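Local coordinates for protein fumarase E (Shigella flexneri 2a str. 2457T, PDB 3C8G) that probably catalyses the hydration of fumarate to malate as a homodimer, and belongs to the MtlR/FumE family, at residues B[86-89]-B[90-94]; B[97-100]-B[101-105]; B[47-50]-B[51-54]. All coordinates share one frame; numbering follows the deposited sequence.

Interaction 1 of 3, residues B[86-89]-B[90-94]; sequences WLYA and DITHF
Asp-90 N, Ile-91 N, Thr-92 N and His-93 N donate in turn to the carbonyls of Trp-86, Leu-87, Tyr-88 and Ala-89, an unbroken i to i+4 ladder whose straightest rung is Ile-91 N to Leu-87 O (N-H...O 168°). Tyr-88 O carries a second bond: Thr-92 OG1 donates to it at 2.7 Å, while Thr-92 N reaches the same oxygen at 3.0 Å from the opposite face of the carbonyl plane. The threonine hydroxyl can fold back in this way because OG1 sits beside its own backbone N (chi1 -64°). Thr-92 OG1 also lies over the centre of the Tyr-88 ring, 3.5 Å from Tyr-88 CZ, with one face of the phenol turned to the hydroxyl. Tyr-78 stacks on the same tyrosine, and an aromatic side chain of the other subunit packs against it.

All of this falls within helix 85-103 of an all-helical chain. One flank of the helix is apolar: Leu-87 and Ile-91 run side by side, with CG of Leu-87 4.1 Å from CD1 of Ile-91, and both touch Thr-166 of helix 158-166. On the Asp-90 side, the carboxylate OD2 stands at the edge of the Trp-86 indole, 4.0 Å from CE3, with the two planes 75° apart. The acid's stronger partners are the backbone amides of Asn-123 and Ser-124, which take OD1 and OD2 respectively and join this helix to helix 123-126. Arg-127 adds a cation-pi contact to the Trp-86 indole.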
ATOM      1  N   TRP B  86      13.264   3.689 -15.817  1.00 65.01           N
ATOM      2  CA  TRP B  86      14.064   2.573 -16.301  1.00 64.26           C
ATOM      3  C   TRP B  86      14.112   1.408 -15.305  1.00 63.37           C
ATOM      4  O   TRP B  86      13.913   0.263 -15.700  1.00 61.99           O
ATOM      5  CB  TRP B  86      15.472   3.012 -16.763  1.00 64.61           C
ATOM      6  CG  TRP B  86      16.457   3.474 -15.685  1.00 65.66           C
ATOM      7  CD1 TRP B  86      16.733   4.779 -15.328  1.00 66.90           C
ATOM      8  CD2 TRP B  86      17.348   2.648 -14.889  1.00 66.29           C
ATOM      9  NE1 TRP B  86      17.712   4.806 -14.348  1.00 67.89           N
ATOM     10  CE2 TRP B  86      18.101   3.521 -14.058  1.00 66.43           C
ATOM     11  CE3 TRP B  86      17.568   1.255 -14.789  1.00 66.98           C
ATOM     12  CZ2 TRP B  86      19.058   3.054 -13.145  1.00 65.87           C
ATOM     13  CZ3 TRP B  86      18.522   0.784 -13.863  1.00 66.60           C
ATOM     14  CH2 TRP B  86      19.259   1.690 -13.062  1.00 66.24           C
ATOM     15  N   LEU B  87      14.325   1.728 -14.022  1.00 62.66           N
ATOM     16  CA  LEU B  87      14.472   0.734 -12.953  1.00 61.66           C
ATOM     17  C   LEU B  87      13.142   0.090 -12.617  1.00 60.92           C
ATOM     18  O   LEU B  87      13.066  -1.104 -12.360  1.00 60.25           O
ATOM     19  CB  LEU B  87      15.066   1.387 -11.708  1.00 61.77           C
ATOM     20  CG  LEU B  87      15.435   0.437 -10.573  1.00 62.58           C
ATOM     21  CD1 LEU B  87      16.489  -0.547 -11.047  1.00 64.59           C
ATOM     22  CD2 LEU B  87      15.960   1.241  -9.406  1.00 63.51           C
ATOM     23  N   TYR B  88      12.090   0.897 -12.622  1.00 60.16           N
ATOM     24  CA  TYR B  88      10.759   0.366 -12.426  1.00 59.82           C
ATOM     25  C   TYR B  88      10.370  -0.582 -13.574  1.00 59.43           C
ATOM     26  O   TYR B  88       9.793  -1.659 -13.333  1.00 59.44           O
ATOM     27  CB  TYR B  88       9.746   1.487 -12.267  1.00 60.09           C
ATOM     28  CG  TYR B  88       8.346   0.994 -12.229  1.00 60.57           C
ATOM     29  CD1 TYR B  88       7.578   0.962 -13.378  1.00 61.89           C
ATOM     30  CD2 TYR B  88       7.791   0.535 -11.046  1.00 60.91           C
ATOM     31  CE1 TYR B  88       6.280   0.486 -13.344  1.00 62.72           C
ATOM     32  CE2 TYR B  88       6.511   0.071 -10.994  1.00 61.25           C
ATOM     33  CZ  TYR B  88       5.751   0.048 -12.150  1.00 62.40           C
ATOM     34  OH  TYR B  88       4.446  -0.417 -12.102  1.00 62.80           O
ATOM     35  N   ALA B  89      10.674  -0.184 -14.810  1.00 58.49           N
ATOM     36  CA  ALA B  89      10.512  -1.078 -15.968  1.00 58.12           C
ATOM     37  C   ALA B  89      11.270  -2.398 -15.746  1.00 58.30           C
ATOM     38  O   ALA B  89      10.712  -3.491 -15.877  1.00 58.23           O
ATOM     39  CB  ALA B  89      10.977  -0.392 -17.249  1.00 57.03           C
ATOM     40  N   ASP B  90      12.528  -2.292 -15.360  1.00 58.64           N
ATOM     41  CA  ASP B  90      13.349  -3.476 -15.269  1.00 60.20           C
ATOM     42  C   ASP B  90      12.772  -4.460 -14.252  1.00 60.49           C
ATOM     43  O   ASP B  90      12.557  -5.643 -14.569  1.00 60.74           O
ATOM     44  CB  ASP B  90      14.809  -3.131 -14.939  1.00 60.25           C
ATOM     45  CG  ASP B  90      15.596  -2.612 -16.145  1.00 62.02           C
ATOM     46  OD1 ASP B  90      14.974  -2.311 -17.216  1.00 59.84           O
ATOM     47  OD2 ASP B  90      16.854  -2.498 -15.996  1.00 64.24           O
ATOM     48  N   ILE B  91      12.508  -3.966 -13.041  1.00 61.02           N
ATOM     49  CA  ILE B  91      12.128  -4.855 -11.948  1.00 61.31           C
ATOM     50  C   ILE B  91      10.752  -5.411 -12.223  1.00 61.92           C
ATOM     51  O   ILE B  91      10.497  -6.581 -12.012  1.00 61.76           O
ATOM     52  CB  ILE B  91      12.144  -4.163 -10.598  1.00 60.94           C
ATOM     53  CG1 ILE B  91      13.525  -3.563 -10.343  1.00 58.35           C
ATOM     54  CG2 ILE B  91      11.794  -5.169  -9.536  1.00 60.35           C
ATOM     55  CD1 ILE B  91      13.675  -2.877  -9.001  1.00 56.26           C
ATOM     56  N   THR B  92       9.873  -4.566 -12.736  1.00 62.94           N
ATOM     57  CA  THR B  92       8.592  -5.031 -13.250  1.00 63.77           C
ATOM     58  C   THR B  92       8.804  -6.172 -14.253  1.00 63.55           C
ATOM     59  O   THR B  92       8.200  -7.228 -14.120  1.00 63.74           O
ATOM     60  CB  THR B  92       7.803  -3.862 -13.853  1.00 63.86           C
ATOM     61  OG1 THR B  92       7.511  -2.957 -12.792  1.00 66.16           O
ATOM     62  CG2 THR B  92       6.478  -4.320 -14.454  1.00 64.39           C
ATOM     63  N   HIS B  93       9.701  -5.991 -15.216  1.00 63.57           N
ATOM     64  CA  HIS B  93       9.942  -7.060 -16.177  1.00 63.51           C
ATOM     65  C   HIS B  93      10.402  -8.343 -15.508  1.00 62.80           C
ATOM     66  O   HIS B  93       9.923  -9.412 -15.855  1.00 62.20           O
ATOM     67  CB  HIS B  93      10.885  -6.634 -17.300  1.00 63.83           C
ATOM     68  CG  HIS B  93      10.258  -5.683 -18.281  1.00 66.77           C
ATOM     69  ND1 HIS B  93       8.936  -5.772 -18.670  1.00 69.25           N
ATOM     70  CD2 HIS B  93      10.775  -4.627 -18.956  1.00 67.45           C
ATOM     71  CE1 HIS B  93       8.667  -4.817 -19.540  1.00 69.03           C
ATOM     72  NE2 HIS B  93       9.771  -4.120 -19.744  1.00 68.76           N
ATOM     73  N   PHE B  94      11.305  -8.251 -14.540  1.00 62.56           N
ATOM     74  CA  PHE B  94      11.736  -9.470 -13.824  1.00 62.73           C
ATOM     75  C   PHE B  94      10.555 -10.103 -13.116  1.00 62.96           C
ATOM     76  O   PHE B  94      10.517 -11.312 -12.953  1.00 62.84           O
ATOM     77  CB  PHE B  94      12.840  -9.191 -12.789  1.00 62.30           C
ATOM     78  CG  PHE B  94      14.237  -9.388 -13.313  1.00 62.21           C
ATOM     79  CD1 PHE B  94      14.867  -8.390 -14.071  1.00 61.90           C
ATOM     80  CD2 PHE B  94      14.934 -10.543 -13.027  1.00 61.56           C
ATOM     81  CE1 PHE B  94      16.117  -8.546 -14.552  1.00 59.60           C
ATOM     82  CE2 PHE B  94      16.235 -10.710 -13.495  1.00 61.90           C
ATOM     83  CZ  PHE B  94      16.824  -9.709 -14.257  1.00 61.98           C
TER

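Interaction 2 of 3, residues B[97-100]-B[101-105]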
ATOM      1  N   TYR B  97       8.054 -11.777 -15.783  1.00 62.22           N
ATOM      2  CA  TYR B  97       8.660 -13.029 -16.258  1.00 61.77           C
ATOM      3  C   TYR B  97       8.700 -14.180 -15.220  1.00 61.45           C
ATOM      4  O   TYR B  97       8.483 -15.344 -15.579  1.00 61.37           O
ATOM      5  CB  TYR B  97      10.047 -12.763 -16.865  1.00 61.59           C
ATOM      6  CG  TYR B  97      10.558 -13.863 -17.779  1.00 61.29           C
ATOM      7  CD1 TYR B  97      11.929 -14.047 -17.977  1.00 62.29           C
ATOM      8  CD2 TYR B  97       9.678 -14.729 -18.429  1.00 60.19           C
ATOM      9  CE1 TYR B  97      12.410 -15.063 -18.799  1.00 62.44           C
ATOM     10  CE2 TYR B  97      10.140 -15.731 -19.266  1.00 61.51           C
ATOM     11  CZ  TYR B  97      11.513 -15.903 -19.453  1.00 62.02           C
ATOM     12  OH  TYR B  97      11.984 -16.906 -20.291  1.00 59.65           O
ATOM     13  N   TRP B  98       8.968 -13.872 -13.951  1.00 61.22           N
ATOM     14  CA  TRP B  98       8.896 -14.909 -12.907  1.00 60.91           C
ATOM     15  C   TRP B  98       7.467 -15.448 -12.829  1.00 61.04           C
ATOM     16  O   TRP B  98       7.254 -16.666 -12.747  1.00 61.09           O
ATOM     17  CB  TRP B  98       9.399 -14.423 -11.534  1.00 60.43           C
ATOM     18  CG  TRP B  98       8.909 -15.300 -10.394  1.00 60.77           C
ATOM     19  CD1 TRP B  98       8.070 -14.930  -9.385  1.00 60.22           C
ATOM     20  CD2 TRP B  98       9.194 -16.704 -10.185  1.00 59.84           C
ATOM     21  NE1 TRP B  98       7.807 -16.003  -8.559  1.00 61.04           N
ATOM     22  CE2 TRP B  98       8.481 -17.105  -9.021  1.00 60.39           C
ATOM     23  CE3 TRP B  98       9.986 -17.652 -10.855  1.00 58.65           C
ATOM     24  CZ2 TRP B  98       8.540 -18.411  -8.508  1.00 59.36           C
ATOM     25  CZ3 TRP B  98      10.042 -18.969 -10.349  1.00 60.20           C
ATOM     26  CH2 TRP B  98       9.318 -19.331  -9.187  1.00 61.04           C
ATOM     27  N   HIS B  99       6.497 -14.537 -12.891  1.00 60.87           N
ATOM     28  CA  HIS B  99       5.078 -14.899 -12.861  1.00 60.96           C
ATOM     29  C   HIS B  99       4.730 -15.826 -14.012  1.00 60.59           C
ATOM     30  O   HIS B  99       4.086 -16.855 -13.810  1.00 60.44           O
ATOM     31  CB  HIS B  99       4.221 -13.661 -13.014  1.00 61.33           C
ATOM     32  CG  HIS B  99       3.977 -12.918 -11.745  1.00 64.16           C
ATOM     33  ND1 HIS B  99       3.288 -13.467 -10.682  1.00 66.22           N
ATOM     34  CD2 HIS B  99       4.277 -11.646 -11.392  1.00 65.04           C
ATOM     35  CE1 HIS B  99       3.187 -12.565  -9.722  1.00 66.42           C
ATOM     36  NE2 HIS B  99       3.786 -11.456 -10.125  1.00 67.43           N
ATOM     37  N   TYR B 100       5.121 -15.436 -15.225  1.00 59.73           N
ATOM     38  CA  TYR B 100       4.981 -16.307 -16.368  1.00 59.44           C
ATOM     39  C   TYR B 100       5.650 -17.681 -16.135  1.00 59.42           C
ATOM     40  O   TYR B 100       5.060 -18.709 -16.440  1.00 60.09           O
ATOM     41  CB  TYR B 100       5.568 -15.645 -17.612  1.00 59.96           C
ATOM     42  CG  TYR B 100       5.388 -16.497 -18.834  1.00 59.84           C
ATOM     43  CD1 TYR B 100       6.312 -17.505 -19.158  1.00 59.85           C
ATOM     44  CD2 TYR B 100       4.281 -16.324 -19.656  1.00 58.85           C
ATOM     45  CE1 TYR B 100       6.129 -18.315 -20.276  1.00 59.79           C
ATOM     46  CE2 TYR B 100       4.082 -17.125 -20.773  1.00 59.73           C
ATOM     47  CZ  TYR B 100       5.005 -18.118 -21.070  1.00 60.98           C
ATOM     48  OH  TYR B 100       4.795 -18.896 -22.186  1.00 63.52           O
ATOM     49  N   LEU B 101       6.870 -17.717 -15.604  1.00 58.60           N
ATOM     50  CA  LEU B 101       7.550 -19.010 -15.402  1.00 58.34           C
ATOM     51  C   LEU B 101       6.839 -19.852 -14.342  1.00 58.86           C
ATOM     52  O   LEU B 101       6.655 -21.062 -14.482  1.00 58.21           O
ATOM     53  CB  LEU B 101       9.030 -18.818 -15.009  1.00 57.62           C
ATOM     54  CG  LEU B 101       9.981 -18.211 -16.052  1.00 56.09           C
ATOM     55  CD1 LEU B 101      11.230 -17.709 -15.390  1.00 50.75           C
ATOM     56  CD2 LEU B 101      10.298 -19.175 -17.204  1.00 54.77           C
ATOM     57  N   ASN B 102       6.427 -19.184 -13.276  1.00 60.19           N
ATOM     58  CA  ASN B 102       5.777 -19.859 -12.155  1.00 61.23           C
ATOM     59  C   ASN B 102       4.291 -20.194 -12.333  1.00 61.65           C
ATOM     60  O   ASN B 102       3.755 -21.021 -11.597  1.00 61.51           O
ATOM     61  CB  ASN B 102       5.940 -19.024 -10.894  1.00 61.48           C
ATOM     62  CG  ASN B 102       5.651 -19.807  -9.668  1.00 61.28           C
ATOM     63  OD1 ASN B 102       5.318 -19.259  -8.632  1.00 64.81           O
ATOM     64  ND2 ASN B 102       5.752 -21.105  -9.778  1.00 62.05           N
ATOM     65  N   GLU B 103       3.623 -19.550 -13.283  1.00 62.19           N
ATOM     66  CA  GLU B 103       2.190 -19.756 -13.435  1.00 63.35           C
ATOM     67  C   GLU B 103       1.790 -20.350 -14.757  1.00 63.39           C
ATOM     68  O   GLU B 103       0.671 -20.801 -14.885  1.00 64.43           O
ATOM     69  CB  GLU B 103       1.396 -18.460 -13.189  1.00 63.60           C
ATOM     70  CG  GLU B 103       1.510 -17.905 -11.767  1.00 65.13           C
ATOM     71  CD  GLU B 103       1.345 -16.393 -11.693  1.00 69.15           C
ATOM     72  OE1 GLU B 103       0.718 -15.779 -12.602  1.00 71.43           O
ATOM     73  OE2 GLU B 103       1.860 -15.808 -10.717  1.00 70.73           O
ATOM     74  N   GLN B 104       2.687 -20.372 -15.730  1.00 63.83           N
ATOM     75  CA  GLN B 104       2.298 -20.715 -17.099  1.00 64.29           C
ATOM     76  C   GLN B 104       3.196 -21.753 -17.773  1.00 64.09           C
ATOM     77  O   GLN B 104       2.708 -22.662 -18.441  1.00 63.58           O
ATOM     78  CB  GLN B 104       2.288 -19.446 -17.946  1.00 64.89           C
ATOM     79  CG  GLN B 104       1.035 -19.218 -18.766  1.00 68.39           C
ATOM     80  CD  GLN B 104       0.033 -18.383 -18.003  1.00 72.16           C
ATOM     81  OE1 GLN B 104      -0.008 -17.174 -18.165  1.00 77.93           O
ATOM     82  NE2 GLN B 104      -0.757 -19.014 -17.156  1.00 71.30           N
ATOM     83  N   ASP B 105       4.511 -21.611 -17.597  1.00 64.06           N
ATOM     84  CA  ASP B 105       5.467 -22.487 -18.262  1.00 64.03           C
ATOM     85  C   ASP B 105       6.846 -22.324 -17.644  1.00 63.72           C
ATOM     86  O   ASP B 105       7.462 -21.272 -17.777  1.00 63.93           O
ATOM     87  CB  ASP B 105       5.472 -22.168 -19.767  1.00 64.06           C
ATOM     88  CG  ASP B 105       6.403 -23.062 -20.593  1.00 63.50           C
ATOM     89  OD1 ASP B 105       6.508 -22.742 -21.801  1.00 64.94           O
ATOM     90  OD2 ASP B 105       7.008 -24.040 -20.089  1.00 61.46           O
TER
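His-99 ND1 donates to Glu-103 OE2 at 2.7 Å, with an N-H...O angle of 164°. Glu-103 OE2 lies close to the imidazole plane and is approached on the syn side of the carboxylate, with ND1 32° out of the carboxylate plane. In the neighbouring i/i+4 pair, Asn-102 lays its CB over the six-membered ring of Trp-98, 3.7 Å from the centroid, and its amide is only 23° from parallel with the indole; Asn-102 OD1 comes to 3.3 Å from Trp-98 CZ2. The asparagine CG is anti to its backbone N, which lays the amide against the benzene half of the indole. Leu-101 CD1 sits almost exactly on the normal of the Tyr-97 ring, 4.3 Å from its centroid, whereas Gln-104 CB covers a face of the Tyr-100 ring nearer the rim.

Beyond this shell, Asp-71 OD2 is hydrogen-bonded to His-99 NE2, so both ring nitrogens are held, which would restrain the rotation of the imidazole. His-30 and Phe-23 meet the Trp-98 indole, and Met-26 and Pro-108 pack on both Tyr-97 and Leu-101.

The backbone marks where helix 85-103 finishes: Tyr-100 O accepts from both Gln-104 N (3.0 Å) and Asp-105 N (3.2 Å), and Gln-104 is the first residue to leave helical phi/psi. This is a helix C terminus where an i to i+4 bond is joined by an i to i+5 bond.

Interaction 3 of 3, residues B[47-50]-B[51-54]; sequences DNDE and EIVE
Asp-49 meets Ile-52 from its first side-chain carbon onward: CB lies 3.8 Å from CG1 of the isoleucine. Next along, CG of Asp-49 stays against that same methylene at 3.7 Å, the two side chains crossing at about a right angle. At the tip the carboxylate divides its work. OD1 accepts from Ile-52 N at 3.1 Å through a nearly straight bond (N-H...O 166°), the donor standing 48° out of the carboxylate plane, while OD2 rests 3.9 Å from the CD1 methyl of Ile-52. With CG turned anti to the backbone N (chi1 -162°), the group is brought round over the first turn.

This is an N-cap: Asp-49 immediately precedes helix 50-55, and its side chain takes up an amide that has no carbonyl a turn earlier within the helix. A negative charge here would probably interact favourably with the helix dipole. The residue's own carbonyl starts the regular ladder, Asp-49 O accepting from Val-53 N at 3.0 Å with the donor almost in line with the C=O bond, and Glu-50 O follows with Glu-54 N.

Val-53 CG2 lies against that first carbonyl, 3.4 Å from Asp-49 O. Glu-54 OE1, farther along, is hydrogen-bonded to NZ of the dimethylated lysine at position 58. An aromatic side chain of the other subunit packs on Ile-52.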
ATOM      1  N   ASP B  47      11.301   8.175  10.192  1.00 61.53           N
ATOM      2  CA  ASP B  47      12.213   7.420  11.092  1.00 62.05           C
ATOM      3  C   ASP B  47      12.029   7.826  12.548  1.00 61.74           C
ATOM      4  O   ASP B  47      12.134   6.997  13.445  1.00 61.75           O
ATOM      5  CB  ASP B  47      13.702   7.682  10.770  1.00 62.41           C
ATOM      6  CG  ASP B  47      13.949   8.054   9.321  1.00 63.97           C
ATOM      7  OD1 ASP B  47      13.501   7.299   8.425  1.00 66.51           O
ATOM      8  OD2 ASP B  47      14.609   9.096   9.080  1.00 65.07           O
ATOM      9  N   ASN B  48      11.765   9.114  12.756  1.00 61.39           N
ATOM     10  CA  ASN B  48      11.907   9.791  14.044  1.00 61.24           C
ATOM     11  C   ASN B  48      10.772   9.648  15.084  1.00 60.96           C
ATOM     12  O   ASN B  48      10.870  10.222  16.180  1.00 61.06           O
ATOM     13  CB  ASN B  48      12.138  11.281  13.763  1.00 61.43           C
ATOM     14  CG  ASN B  48      10.990  11.905  12.967  1.00 61.94           C
ATOM     15  OD1 ASN B  48      10.002  12.372  13.539  1.00 61.96           O
ATOM     16  ND2 ASN B  48      11.113  11.898  11.641  1.00 61.99           N
ATOM     17  N   ASP B  49       9.705   8.915  14.764  1.00 60.47           N
ATOM     18  CA  ASP B  49       8.501   8.936  15.609  1.00 59.93           C
ATOM     19  C   ASP B  49       8.112   7.582  16.214  1.00 59.55           C
ATOM     20  O   ASP B  49       7.590   6.714  15.514  1.00 59.47           O
ATOM     21  CB  ASP B  49       7.329   9.537  14.826  1.00 59.98           C
ATOM     22  CG  ASP B  49       6.185   9.998  15.726  1.00 60.73           C
ATOM     23  OD1 ASP B  49       5.606   9.178  16.472  1.00 60.32           O
ATOM     24  OD2 ASP B  49       5.841  11.196  15.664  1.00 61.82           O
ATOM     25  N   GLU B  50       8.356   7.421  17.517  1.00 59.24           N
ATOM     26  CA  GLU B  50       7.903   6.254  18.293  1.00 59.25           C
ATOM     27  C   GLU B  50       6.557   5.698  17.788  1.00 58.98           C
ATOM     28  O   GLU B  50       6.495   4.562  17.301  1.00 58.77           O
ATOM     29  CB  GLU B  50       7.822   6.622  19.785  1.00 59.54           C
ATOM     30  CG  GLU B  50       7.075   5.633  20.711  1.00 60.67           C
ATOM     31  CD  GLU B  50       7.995   4.923  21.702  1.00 61.94           C
ATOM     32  OE1 GLU B  50       7.840   5.136  22.928  1.00 60.77           O
ATOM     33  OE2 GLU B  50       8.876   4.159  21.246  1.00 63.23           O
ATOM     34  N   GLU B  51       5.504   6.518  17.879  1.00 58.57           N
ATOM     35  CA  GLU B  51       4.136   6.119  17.510  1.00 58.25           C
ATOM     36  C   GLU B  51       3.983   5.756  16.019  1.00 57.91           C
ATOM     37  O   GLU B  51       3.487   4.681  15.703  1.00 58.16           O
ATOM     38  CB  GLU B  51       3.089   7.167  17.952  1.00 57.91           C
ATOM     39  CG  GLU B  51       3.026   7.395  19.465  1.00 58.36           C
ATOM     40  CD  GLU B  51       1.866   8.317  19.930  1.00 58.58           C
ATOM     41  OE1 GLU B  51       0.679   7.968  19.727  1.00 58.91           O
ATOM     42  OE2 GLU B  51       2.143   9.382  20.528  1.00 56.60           O
ATOM     43  N   ILE B  52       4.426   6.619  15.109  1.00 57.42           N
ATOM     44  CA  ILE B  52       4.261   6.341  13.677  1.00 57.22           C
ATOM     45  C   ILE B  52       4.963   5.055  13.246  1.00 57.06           C
ATOM     46  O   ILE B  52       4.488   4.347  12.369  1.00 57.00           O
ATOM     47  CB  ILE B  52       4.755   7.499  12.776  1.00 57.18           C
ATOM     48  CG1 ILE B  52       3.988   8.785  13.074  1.00 57.13           C
ATOM     49  CG2 ILE B  52       4.581   7.137  11.303  1.00 56.77           C
ATOM     50  CD1 ILE B  52       4.397   9.966  12.204  1.00 57.34           C
ATOM     51  N   VAL B  53       6.109   4.769  13.851  1.00 57.08           N
ATOM     52  CA  VAL B  53       6.889   3.598  13.471  1.00 56.56           C
ATOM     53  C   VAL B  53       6.235   2.355  14.051  1.00 56.74           C
ATOM     54  O   VAL B  53       6.124   1.335  13.374  1.00 56.59           O
ATOM     55  CB  VAL B  53       8.353   3.711  13.952  1.00 56.44           C
ATOM     56  CG1 VAL B  53       9.061   2.367  13.867  1.00 56.02           C
ATOM     57  CG2 VAL B  53       9.096   4.765  13.145  1.00 55.15           C
ATOM     58  N   GLU B  54       5.789   2.468  15.299  1.00 56.82           N
ATOM     59  CA  GLU B  54       5.241   1.347  16.044  1.00 57.14           C
ATOM     60  C   GLU B  54       3.845   0.934  15.555  1.00 56.95           C
ATOM     61  O   GLU B  54       3.530  -0.259  15.535  1.00 56.80           O
ATOM     62  CB  GLU B  54       5.220   1.687  17.541  1.00 57.63           C
ATOM     63  CG  GLU B  54       4.960   0.508  18.502  1.00 59.71           C
ATOM     64  CD  GLU B  54       6.184  -0.397  18.758  1.00 61.97           C
ATOM     65  OE1 GLU B  54       7.071  -0.542  17.876  1.00 61.46           O
ATOM     66  OE2 GLU B  54       6.236  -0.982  19.865  1.00 62.92           O
TER

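From the N terminus, interaction 3 comes first, joining the loop after helix 29-40 to helix 50-55, where Glu-51 and Ile-52 pack on the other subunit. Interactions 1 and 2 follow in series on helix 85-103, their centres about 16 Å apart. None nests or crosses: each is local to one continuous run of chain, an N-cap in interaction 3, turns inside the helix in interaction 1, the helix end in interaction 2. The centre of interaction 1 lies about 7 Å from the chain centre, facing helices 70-79, 123-126 and 158-166; interaction 2 is farther out, beside helices 22-25 and 113-120. Interaction 3 is remote, its centre about 31 Å from that of interaction 1 and about 38 Å from that of interaction 2.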